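Local coordinates for C-type diheme-containing protein (Kuenenia stuttgartiensis, PDB 6H5L) that probably carries electrons through its two covalently bound c-type hemes, as part of a multiheme reductase complex of an anammox bacterium, at residues A48-T53 and N192-P197; G57-D62 and E101-R106; T53-S58 and E107-V112. All blocks are in the same frame, centred on the assembly; numbering follows the deposited sequence.

Interaction 1: residues A48-T53 and N192-P197; sequences AYKFRT and NGTPMP. With HEC (heme c), chain K.
Lys-50 and Asn-192 bring two irregular loops together, their CA atoms 4.9 Å apart; no backbone hydrogen bond joins the segments, but a water accepts from both Tyr-49 N and Asn-192 ND2. Gly-193, at phi 96°, lies against Ala-48 CB; with these backbone angles a CB would crowd the carbonyl oxygen of Asn-192. Arg-52 folds back at chi3 (-80°), and its NE donates to Tyr-49 O at 2.6 Å, nearly straight and within the guanidinium plane. This holds the group flat for the Asn-192 amide, which stacks on one of its faces with the planes 16° apart. Asn-192 OD1 lies over that face and takes its hydrogen bond from Gly-57 N. Lys-50 runs extended beyond CG and crosses Thr-194 at about a right angle, CE 3.6 Å from CG2 of Thr-194, and its NZ reaches propionate oxygen O1D of the heme at 2.8 Å. A long flexible cation suits this reach, with Arg-42 and Lys-175 close by. Met-196 SD binds the heme iron at 2.3 Å, opposite His-142. Histidine-methionine ligation is typical of class I cytochrome c domains; here the loop giving the second heme its methionine meets that of Lys-50, which binds both hemes.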
loop_
_atom_site.group_PDB
_atom_site.type_symbol
_atom_site.label_atom_id
_atom_site.label_comp_id
_atom_site.label_asym_id
_atom_site.label_seq_id
_atom_site.Cartn_x
_atom_site.Cartn_y
_atom_site.Cartn_z
ATOM N N ALA B 48 35.615 -41.988 -11.734
ATOM C CA ALA B 48 34.476 -41.255 -12.277
ATOM C C ALA B 48 34.523 -39.827 -11.748
ATOM O O ALA B 48 34.290 -39.589 -10.557
ATOM C CB ALA B 48 33.161 -41.937 -11.906
ATOM N N TYR B 49 34.822 -38.881 -12.635
ATOM C CA TYR B 49 34.909 -37.469 -12.294
ATOM C C TYR B 49 33.781 -36.716 -12.985
ATOM O O TYR B 49 33.562 -36.888 -14.189
ATOM C CB TYR B 49 36.269 -36.891 -12.693
ATOM C CG TYR B 49 37.414 -37.344 -11.810
ATOM C CD1 TYR B 49 37.827 -38.671 -11.798
ATOM C CD2 TYR B 49 38.089 -36.443 -10.997
ATOM C CE1 TYR B 49 38.874 -39.087 -10.996
ATOM C CE2 TYR B 49 39.138 -36.850 -10.191
ATOM C CZ TYR B 49 39.526 -38.172 -10.196
ATOM O OH TYR B 49 40.568 -38.585 -9.397
ATOM N N LYS B 50 33.067 -35.889 -12.219
ATOM C CA LYS B 50 31.914 -35.180 -12.768
ATOM C C LYS B 50 32.328 -34.145 -13.806
ATOM O O LYS B 50 31.616 -33.934 -14.795
ATOM C CB LYS B 50 31.117 -34.505 -11.648
ATOM C CG LYS B 50 30.366 -35.438 -10.727
ATOM C CD LYS B 50 29.482 -34.634 -9.783
ATOM C CE LYS B 50 28.791 -35.504 -8.747
ATOM N NZ LYS B 50 27.970 -34.681 -7.815
ATOM N N PHE B 51 33.464 -33.484 -13.595
ATOM C CA PHE B 51 33.807 -32.254 -14.305
ATOM C C PHE B 51 35.087 -32.471 -15.106
ATOM O O PHE B 51 36.187 -32.521 -14.544
ATOM C CB PHE B 51 33.934 -31.109 -13.311
ATOM C CG PHE B 51 32.837 -31.094 -12.288
ATOM C CD1 PHE B 51 31.523 -30.899 -12.674
ATOM C CD2 PHE B 51 33.113 -31.302 -10.946
ATOM C CE1 PHE B 51 30.503 -30.893 -11.741
ATOM C CE2 PHE B 51 32.099 -31.296 -10.008
ATOM C CZ PHE B 51 30.794 -31.094 -10.406
ATOM N N ARG B 52 34.930 -32.608 -16.420
ATOM C CA ARG B 52 36.019 -32.905 -17.333
ATOM C C ARG B 52 35.919 -32.008 -18.558
ATOM O O ARG B 52 34.937 -31.288 -18.763
ATOM C CB ARG B 52 35.996 -34.376 -17.773
ATOM C CG ARG B 52 36.222 -35.386 -16.661
ATOM C CD ARG B 52 35.583 -36.728 -16.998
ATOM N NE ARG B 52 34.150 -36.708 -16.723
ATOM C CZ ARG B 52 33.209 -36.498 -17.637
ATOM N NH1 ARG B 52 33.539 -36.308 -18.906
ATOM N NH2 ARG B 52 31.933 -36.486 -17.279
ATOM N N THR B 53 36.968 -32.061 -19.375
ATOM C CA THR B 53 36.925 -31.583 -20.749
ATOM C C THR B 53 36.896 -32.742 -21.737
ATOM O O THR B 53 37.000 -32.519 -22.949
ATOM C CB THR B 53 38.119 -30.668 -21.032
ATOM O OG1 THR B 53 39.332 -31.346 -20.685
ATOM C CG2 THR B 53 38.011 -29.393 -20.216
ATOM N N ASN B 192 30.138 -37.875 -15.346
ATOM C CA ASN B 192 30.402 -39.285 -15.077
ATOM C C ASN B 192 30.045 -39.642 -13.639
ATOM O O ASN B 192 30.434 -38.946 -12.696
ATOM C CB ASN B 192 31.872 -39.603 -15.349
ATOM C CG ASN B 192 32.219 -39.563 -16.825
ATOM O OD1 ASN B 192 31.397 -39.187 -17.664
ATOM N ND2 ASN B 192 33.446 -39.945 -17.151
ATOM N N GLY B 193 29.299 -40.733 -13.476
ATOM C CA GLY B 193 28.897 -41.212 -12.174
ATOM C C GLY B 193 27.519 -40.770 -11.731
ATOM O O GLY B 193 27.051 -41.222 -10.679
ATOM N N THR B 194 26.864 -39.902 -12.492
ATOM C CA THR B 194 25.557 -39.360 -12.168
ATOM C C THR B 194 24.584 -39.648 -13.300
ATOM O O THR B 194 25.001 -39.888 -14.438
ATOM C CB THR B 194 25.636 -37.844 -11.925
ATOM O OG1 THR B 194 25.821 -37.168 -13.175
ATOM C CG2 THR B 194 26.794 -37.511 -11.001
ATOM N N PRO B 195 23.273 -39.636 -13.025
ATOM C CA PRO B 195 22.291 -39.816 -14.104
ATOM C C PRO B 195 22.224 -38.652 -15.081
ATOM O O PRO B 195 21.413 -38.700 -16.013
ATOM C CB PRO B 195 20.963 -39.979 -13.346
ATOM C CG PRO B 195 21.188 -39.306 -12.041
ATOM C CD PRO B 195 22.627 -39.575 -11.702
ATOM N N MET B 196 23.037 -37.611 -14.897
ATOM C CA MET B 196 23.134 -36.499 -15.833
ATOM C C MET B 196 24.048 -36.897 -16.985
ATOM O O MET B 196 25.276 -36.921 -16.823
ATOM C CB MET B 196 23.662 -35.247 -15.129
ATOM C CG MET B 196 23.872 -34.053 -16.043
ATOM S SD MET B 196 22.333 -33.310 -16.615
ATOM C CE MET B 196 22.963 -32.167 -17.841
ATOM N N PRO B 197 23.497 -37.214 -18.158
ATOM C CA PRO B 197 24.328 -37.765 -19.235
ATOM C C PRO B 197 24.955 -36.689 -20.104
ATOM O O PRO B 197 24.797 -35.492 -19.847
ATOM C CB PRO B 197 23.325 -38.607 -20.029
ATOM C CG PRO B 197 22.056 -37.809 -19.920
ATOM C CD PRO B 197 22.085 -37.108 -18.567
HETATM FE FE HEC K . 20.717 -32.327 -15.305
HETATM C CHA HEC K . 23.362 -31.598 -13.242
HETATM C CHB HEC K . 21.104 -29.283 -16.853
HETATM C CHC HEC K . 18.318 -33.181 -17.609
HETATM C CHD HEC K . 19.815 -34.987 -13.354
HETATM N NA HEC K . 22.039 -30.752 -15.125
HETATM C C1A HEC K . 22.979 -30.610 -14.123
HETATM C C2A HEC K . 23.487 -29.251 -14.172
HETATM C C3A HEC K . 22.860 -28.612 -15.168
HETATM C C4A HEC K . 21.938 -29.544 -15.787
HETATM C CMA HEC K . 23.072 -27.142 -15.595
HETATM C CAA HEC K . 24.558 -28.655 -13.227
HETATM C CBA HEC K . 25.904 -28.562 -13.943
HETATM C CGA HEC K . 26.941 -28.019 -12.993
HETATM O O1A HEC K . 26.624 -27.859 -11.786
HETATM O O2A HEC K . 28.085 -27.749 -13.440
HETATM N NB HEC K . 19.808 -31.371 -16.891
HETATM C C1B HEC K . 20.248 -30.186 -17.447
HETATM C C2B HEC K . 19.666 -30.064 -18.767
HETATM C C3B HEC K . 18.890 -31.138 -18.982
HETATM C C4B HEC K . 18.968 -31.982 -17.803
HETATM C CMB HEC K . 19.904 -28.863 -19.711
HETATM C CAB HEC K . 18.045 -31.465 -20.235
HETATM C CBB HEC K . 18.905 -31.612 -21.510
HETATM N NC HEC K . 19.295 -33.784 -15.434
HETATM C C1C HEC K . 18.456 -34.006 -16.511
HETATM C C2C HEC K . 17.854 -35.315 -16.350
HETATM C C3C HEC K . 18.164 -35.750 -15.119
HETATM C C4C HEC K . 19.148 -34.839 -14.554
HETATM C CMC HEC K . 16.720 -35.862 -17.251
HETATM C CAC HEC K . 17.683 -37.067 -14.462
HETATM C CBC HEC K . 18.255 -38.289 -15.212
HETATM N ND HEC K . 21.467 -33.155 -13.548
HETATM C C1D HEC K . 20.942 -34.297 -12.947
HETATM C C2D HEC K . 21.779 -34.643 -11.819
HETATM C C3D HEC K . 22.890 -33.583 -11.782
HETATM C C4D HEC K . 22.612 -32.702 -12.894
HETATM C CMD HEC K . 21.592 -35.833 -10.853
HETATM C CAD HEC K . 24.057 -33.476 -10.776
HETATM C CBD HEC K . 23.580 -32.773 -9.508
HETATM C CGD HEC K . 24.668 -32.792 -8.466
HETATM O O1D HEC K . 25.825 -33.155 -8.804
HETATM O O2D HEC K . 24.377 -32.444 -7.291
HETATM O O HOH W 1 36.042 -39.775 -15.306
#

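Interaction 2: residues G57-D62 and E101-R106; sequences GSLPTD and EAFEYR
Leu-59 pushes its side chain into the corner between the short helix 102-105 and the residue that follows it, Arg-106. The chain leaves the backbone with CG anti to the carbonyl carbon (chi1 -55°), which carries both methyls toward the helix. CB is the first atom to touch, lying 3.8 Å from Phe-103 CE1. Beyond CG the branches part. CD1 lies against the C-terminal end of the helix, 3.5 Å from Ala-102 O and 3.4 Å from Arg-106 O, and also meets the ring at Phe-103 CD1. Ala-102 O already accepts Arg-106 N within the last helical turn, so the methyl packs against a carbonyl that has its partner. Leu-59 CD2 lies over the face of the Phe-103 ring, 4.2 Å from the ring centroid and only 10° off the normal, a CH-pi contact. The same Leu-59 CD2 touches Ala-102 CB at 3.9 Å. Alanine suits that place, its short side chain being enough to reach the methyl.

The ring is also met by Pro-60, whose CD approaches CZ of Phe-103 at 3.6 Å, the two side chains crossing at about a right angle; Pro-60 O lies at the ring's edge. With an alanine here instead of Phe-103, Leu-59 CD2 would probably lose its aromatic platform and a gap would be likely to open beside the Pro-60 ring. Polar ties lie to the side: Ser-58 OG donates to Leu-59 O at 2.8 Å, on a lone pair in the carbonyl plane. Thr-61 caps helix 62-71 through Asp-64 N, while Asp-62 forms salt bridges with Lys-97 and Lys-5. Across the contact itself no hydrogen bond forms, which implies that the helix is held against the loop by the fit of methyls, proline and aromatic ring rather than by directional bonds.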
loop_
_atom_site.group_PDB
_atom_site.type_symbol
_atom_site.label_atom_id
_atom_site.label_comp_id
_atom_site.label_asym_id
_atom_site.label_seq_id
_atom_site.Cartn_x
_atom_site.Cartn_y
_atom_site.Cartn_z
ATOM N N GLY B 57 32.304 -40.994 -19.987
ATOM C CA GLY B 57 32.955 -42.260 -19.743
ATOM C C GLY B 57 34.465 -42.196 -19.702
ATOM O O GLY B 57 35.101 -43.155 -19.242
ATOM N N SER B 58 35.057 -41.099 -20.160
ATOM C CA SER B 58 36.501 -40.966 -20.185
ATOM C C SER B 58 37.034 -40.539 -18.821
ATOM O O SER B 58 36.312 -39.997 -17.978
ATOM C CB SER B 58 36.932 -39.954 -21.247
ATOM O OG SER B 58 38.278 -39.552 -21.059
ATOM N N LEU B 59 38.320 -40.803 -18.612
ATOM C CA LEU B 59 39.019 -40.273 -17.460
ATOM C C LEU B 59 39.177 -38.762 -17.608
ATOM O O LEU B 59 39.074 -38.225 -18.713
ATOM C CB LEU B 59 40.391 -40.929 -17.323
ATOM C CG LEU B 59 40.465 -42.455 -17.263
ATOM C CD1 LEU B 59 41.914 -42.904 -17.331
ATOM C CD2 LEU B 59 39.799 -42.981 -16.002
ATOM N N PRO B 60 39.416 -38.051 -16.512
ATOM C CA PRO B 60 39.776 -36.637 -16.631
ATOM C C PRO B 60 41.235 -36.480 -17.015
ATOM O O PRO B 60 42.078 -37.331 -16.722
ATOM C CB PRO B 60 39.518 -36.092 -15.223
ATOM C CG PRO B 60 39.786 -37.258 -14.342
ATOM C CD PRO B 60 39.277 -38.461 -15.102
ATOM N N THR B 61 41.529 -35.374 -17.691
ATOM C CA THR B 61 42.919 -35.014 -17.899
ATOM C C THR B 61 43.519 -34.535 -16.582
ATOM O O THR B 61 42.806 -34.169 -15.644
ATOM C CB THR B 61 43.051 -33.924 -18.964
ATOM O OG1 THR B 61 42.493 -32.702 -18.467
ATOM C CG2 THR B 61 42.323 -34.329 -20.236
ATOM N N ASP B 62 44.852 -34.555 -16.510
ATOM C CA ASP B 62 45.518 -34.032 -15.321
ATOM C C ASP B 62 45.163 -32.570 -15.088
ATOM O O ASP B 62 45.125 -32.113 -13.939
ATOM C CB ASP B 62 47.033 -34.203 -15.441
ATOM C CG ASP B 62 47.451 -35.659 -15.517
ATOM O OD1 ASP B 62 46.561 -36.524 -15.657
ATOM O OD2 ASP B 62 48.666 -35.936 -15.431
ATOM N N GLU B 101 42.451 -48.028 -10.629
ATOM C CA GLU B 101 43.215 -48.793 -11.608
ATOM C C GLU B 101 42.957 -48.310 -13.028
ATOM O O GLU B 101 43.801 -48.502 -13.912
ATOM C CB GLU B 101 42.876 -50.279 -11.486
ATOM C CG GLU B 101 43.248 -50.897 -10.147
ATOM C CD GLU B 101 44.725 -51.227 -10.045
ATOM O OE1 GLU B 101 45.284 -51.749 -11.032
ATOM O OE2 GLU B 101 45.327 -50.963 -8.981
ATOM N N ALA B 102 41.798 -47.691 -13.269
ATOM C CA ALA B 102 41.451 -47.251 -14.616
ATOM C C ALA B 102 42.470 -46.268 -15.179
ATOM O O ALA B 102 42.681 -46.225 -16.396
ATOM C CB ALA B 102 40.053 -46.634 -14.619
ATOM N N PHE B 103 43.112 -45.476 -14.318
ATOM C CA PHE B 103 44.120 -44.533 -14.794
ATOM C C PHE B 103 45.365 -45.237 -15.320
ATOM O O PHE B 103 46.076 -44.680 -16.163
ATOM C CB PHE B 103 44.507 -43.557 -13.679
ATOM C CG PHE B 103 43.556 -42.408 -13.523
ATOM C CD1 PHE B 103 43.499 -41.410 -14.480
ATOM C CD2 PHE B 103 42.727 -42.317 -12.419
ATOM C CE1 PHE B 103 42.629 -40.344 -14.344
ATOM C CE2 PHE B 103 41.853 -41.253 -12.275
ATOM C CZ PHE B 103 41.805 -40.265 -13.240
ATOM N N GLU B 104 45.644 -46.451 -14.843
ATOM C CA GLU B 104 46.844 -47.169 -15.247
ATOM C C GLU B 104 46.668 -47.952 -16.544
ATOM O O GLU B 104 47.666 -48.263 -17.206
ATOM C CB GLU B 104 47.284 -48.130 -14.139
ATOM C CG GLU B 104 48.726 -48.598 -14.265
ATOM C CD GLU B 104 49.016 -49.833 -13.438
ATOM O OE1 GLU B 104 48.088 -50.333 -12.768
ATOM O OE2 GLU B 104 50.170 -50.309 -13.461
ATOM N N TYR B 105 45.434 -48.275 -16.924
ATOM C CA TYR B 105 45.173 -49.096 -18.099
ATOM C C TYR B 105 44.712 -48.285 -19.301
ATOM O O TYR B 105 45.138 -48.562 -20.427
ATOM C CB TYR B 105 44.126 -50.163 -17.766
ATOM C CG TYR B 105 44.501 -51.009 -16.571
ATOM C CD1 TYR B 105 45.796 -51.489 -16.418
ATOM C CD2 TYR B 105 43.570 -51.307 -15.584
ATOM C CE1 TYR B 105 46.150 -52.255 -15.323
ATOM C CE2 TYR B 105 43.916 -52.072 -14.484
ATOM C CZ TYR B 105 45.208 -52.541 -14.361
ATOM O OH TYR B 105 45.558 -53.303 -13.270
ATOM N N ARG B 106 43.852 -47.296 -19.091
ATOM C CA ARG B 106 43.358 -46.443 -20.158
ATOM C C ARG B 106 43.960 -45.049 -20.040
ATOM O O ARG B 106 44.321 -44.598 -18.948
ATOM C CB ARG B 106 41.829 -46.359 -20.132
ATOM C CG ARG B 106 41.143 -47.696 -20.363
ATOM C CD ARG B 106 41.371 -48.205 -21.774
ATOM N NE ARG B 106 41.039 -49.622 -21.904
ATOM C CZ ARG B 106 41.938 -50.601 -21.917
ATOM N NH1 ARG B 106 43.230 -50.320 -21.812
ATOM N NH2 ARG B 106 41.546 -51.861 -22.043
#

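Interaction 3: residues T53-S58 and E107-V112; sequences TTPSGS and EPEPSV
Thr-53 pairs with Ser-111 and Val-112 at one end of a contact between a type II beta turn, Pro-55 to Ser-58, and an extended run with polyproline II backbone angles from Pro-108 onward. Thr-53 O accepts Val-112 N at 2.8 Å in a nearly straight bond. Its hydroxyl, turned by chi1 of 54° to stand between the backbone N and the carbonyl carbon, takes a second bond: Ser-111 OG donates to Thr-53 OG1 at 3.1 Å. Threonine suits the place because its hydroxyl and its carbonyl oxygen accept from two successive residues, Ser-111 and Val-112.

Thr-54 divides its branches by chemistry. OG1 donates within its own loop to Leu-59 O, while the methyl CG2 packs 3.3 Å from Glu-109 O. Pro-55 then opens the turn. Its CD faces Pro-110 O at 3.7 Å, and its CG meets Val-112 CG1 at 4.2 Å, the two side chains sliding past each other in opposite directions. The aliphatic edge of the ring also comes beside the Glu-109 carboxylate at OE2.

Ser-56 takes the exposed corner, and Gly-57 follows with the positive phi (90°) of the third position of a type II turn, where glycine is common; a CB there would crowd the preceding carbonyl oxygen. The turn closes through Ser-58 N to Pro-55 O at 3.2 Å.

At Ser-58 the hydroxyl stands opposite the backbone N about the CA-CB bond (chi1 165°), which turns it to the other segment. Small and polar, it can accept here while it donates to its own loop: Glu-109 N gives it a hydrogen bond of 3.1 Å. A water donates to the same Ser-58 OG at 3.2 Å and, more weakly, to Glu-107 O.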
loop_
_atom_site.group_PDB
_atom_site.type_symbol
_atom_site.label_atom_id
_atom_site.label_comp_id
_atom_site.label_asym_id
_atom_site.label_seq_id
_atom_site.Cartn_x
_atom_site.Cartn_y
_atom_site.Cartn_z
ATOM N N THR B 53 36.968 -32.061 -19.375
ATOM C CA THR B 53 36.925 -31.583 -20.749
ATOM C C THR B 53 36.896 -32.742 -21.737
ATOM O O THR B 53 37.000 -32.519 -22.949
ATOM C CB THR B 53 38.119 -30.668 -21.032
ATOM O OG1 THR B 53 39.332 -31.346 -20.685
ATOM C CG2 THR B 53 38.011 -29.393 -20.216
ATOM N N THR B 54 36.751 -33.968 -21.245
ATOM C CA THR B 54 36.747 -35.195 -22.023
ATOM C C THR B 54 35.329 -35.740 -22.161
ATOM O O THR B 54 34.453 -35.431 -21.347
ATOM C CB THR B 54 37.647 -36.240 -21.352
ATOM O OG1 THR B 54 37.108 -36.581 -20.072
ATOM C CG2 THR B 54 39.054 -35.686 -21.171
ATOM N N PRO B 55 35.063 -36.549 -23.188
ATOM C CA PRO B 55 33.705 -37.071 -23.392
ATOM C C PRO B 55 33.253 -37.981 -22.255
ATOM O O PRO B 55 34.008 -38.328 -21.345
ATOM C CB PRO B 55 33.820 -37.846 -24.709
ATOM C CG PRO B 55 34.979 -37.234 -25.410
ATOM C CD PRO B 55 35.945 -36.872 -24.322
ATOM N N SER B 56 31.981 -38.373 -22.338
ATOM C CA SER B 56 31.354 -39.192 -21.304
ATOM C C SER B 56 32.014 -40.564 -21.216
ATOM O O SER B 56 32.252 -41.222 -22.233
ATOM C CB SER B 56 29.857 -39.337 -21.589
ATOM O OG SER B 56 29.245 -40.221 -20.667
ATOM N N GLY B 57 32.304 -40.994 -19.987
ATOM C CA GLY B 57 32.955 -42.260 -19.743
ATOM C C GLY B 57 34.465 -42.196 -19.702
ATOM O O GLY B 57 35.101 -43.155 -19.242
ATOM N N SER B 58 35.057 -41.099 -20.160
ATOM C CA SER B 58 36.501 -40.966 -20.185
ATOM C C SER B 58 37.034 -40.539 -18.821
ATOM O O SER B 58 36.312 -39.997 -17.978
ATOM C CB SER B 58 36.932 -39.954 -21.247
ATOM O OG SER B 58 38.278 -39.552 -21.059
ATOM N N GLU B 107 44.072 -44.377 -21.180
ATOM C CA GLU B 107 44.537 -43.008 -21.344
ATOM C C GLU B 107 43.346 -42.075 -21.523
ATOM O O GLU B 107 42.374 -42.437 -22.197
ATOM C CB GLU B 107 45.463 -42.900 -22.559
ATOM C CG GLU B 107 46.411 -41.707 -22.551
ATOM C CD GLU B 107 47.436 -41.772 -21.431
ATOM O OE1 GLU B 107 47.948 -40.705 -21.030
ATOM O OE2 GLU B 107 47.731 -42.889 -20.955
ATOM N N PRO B 108 43.369 -40.882 -20.928
ATOM C CA PRO B 108 42.223 -39.974 -21.068
ATOM C C PRO B 108 41.998 -39.573 -22.519
ATOM O O PRO B 108 42.941 -39.291 -23.262
ATOM C CB PRO B 108 42.612 -38.770 -20.200
ATOM C CG PRO B 108 44.096 -38.860 -20.057
ATOM C CD PRO B 108 44.406 -40.324 -20.045
ATOM N N GLU B 109 40.727 -39.558 -22.917
ATOM C CA GLU B 109 40.349 -39.202 -24.272
ATOM C C GLU B 109 40.712 -37.746 -24.564
ATOM O O GLU B 109 40.877 -36.943 -23.643
ATOM C CB GLU B 109 38.854 -39.432 -24.472
ATOM C CG GLU B 109 38.477 -40.898 -24.617
ATOM C CD GLU B 109 36.994 -41.105 -24.837
ATOM O OE1 GLU B 109 36.327 -41.650 -23.933
ATOM O OE2 GLU B 109 36.495 -40.716 -25.914
ATOM N N PRO B 110 40.858 -37.385 -25.842
ATOM C CA PRO B 110 41.244 -36.007 -26.175
ATOM C C PRO B 110 40.197 -35.003 -25.712
ATOM O O PRO B 110 38.994 -35.275 -25.739
ATOM C CB PRO B 110 41.368 -36.033 -27.704
ATOM C CG PRO B 110 40.545 -37.199 -28.133
ATOM C CD PRO B 110 40.722 -38.216 -27.050
ATOM N N SER B 111 40.672 -33.839 -25.272
ATOM C CA SER B 111 39.772 -32.783 -24.831
ATOM C C SER B 111 38.879 -32.328 -25.978
ATOM O O SER B 111 39.313 -32.237 -27.130
ATOM C CB SER B 111 40.566 -31.595 -24.283
ATOM O OG SER B 111 41.247 -31.939 -23.089
ATOM N N VAL B 112 37.616 -32.047 -25.656
ATOM C CA VAL B 112 36.702 -31.544 -26.670
ATOM C C VAL B 112 37.058 -30.102 -27.020
ATOM O O VAL B 112 37.715 -29.381 -26.258
ATOM C CB VAL B 112 35.243 -31.658 -26.200
ATOM C CG1 VAL B 112 34.918 -33.094 -25.818
ATOM C CG2 VAL B 112 34.983 -30.718 -25.032
HETATM O O HOH W 2 39.382 -42.570 -20.578
#

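From the N terminus, residues 48-61 lie in one loop between helices 20-23 and 62-71, with Asp-62 starting the next helix, and all three contacts start from this stretch. Interaction 2 closes the shortest circuit, back to helix 102-105. It lies inside the circuit of interaction 3, which runs to the segment after that helix, the two sharing Gly-57 and Ser-58. Interaction 1 encloses both, running on to the methionine loop between helices 180-189 and 205-217. Pro-60 of interaction 2 packs on Tyr-49 of interaction 1, and Thr-53 belongs to both interactions 1 and 3. The loop thereby ties the first heme domain to the linking segment after helix 102-105 and to the second heme domain.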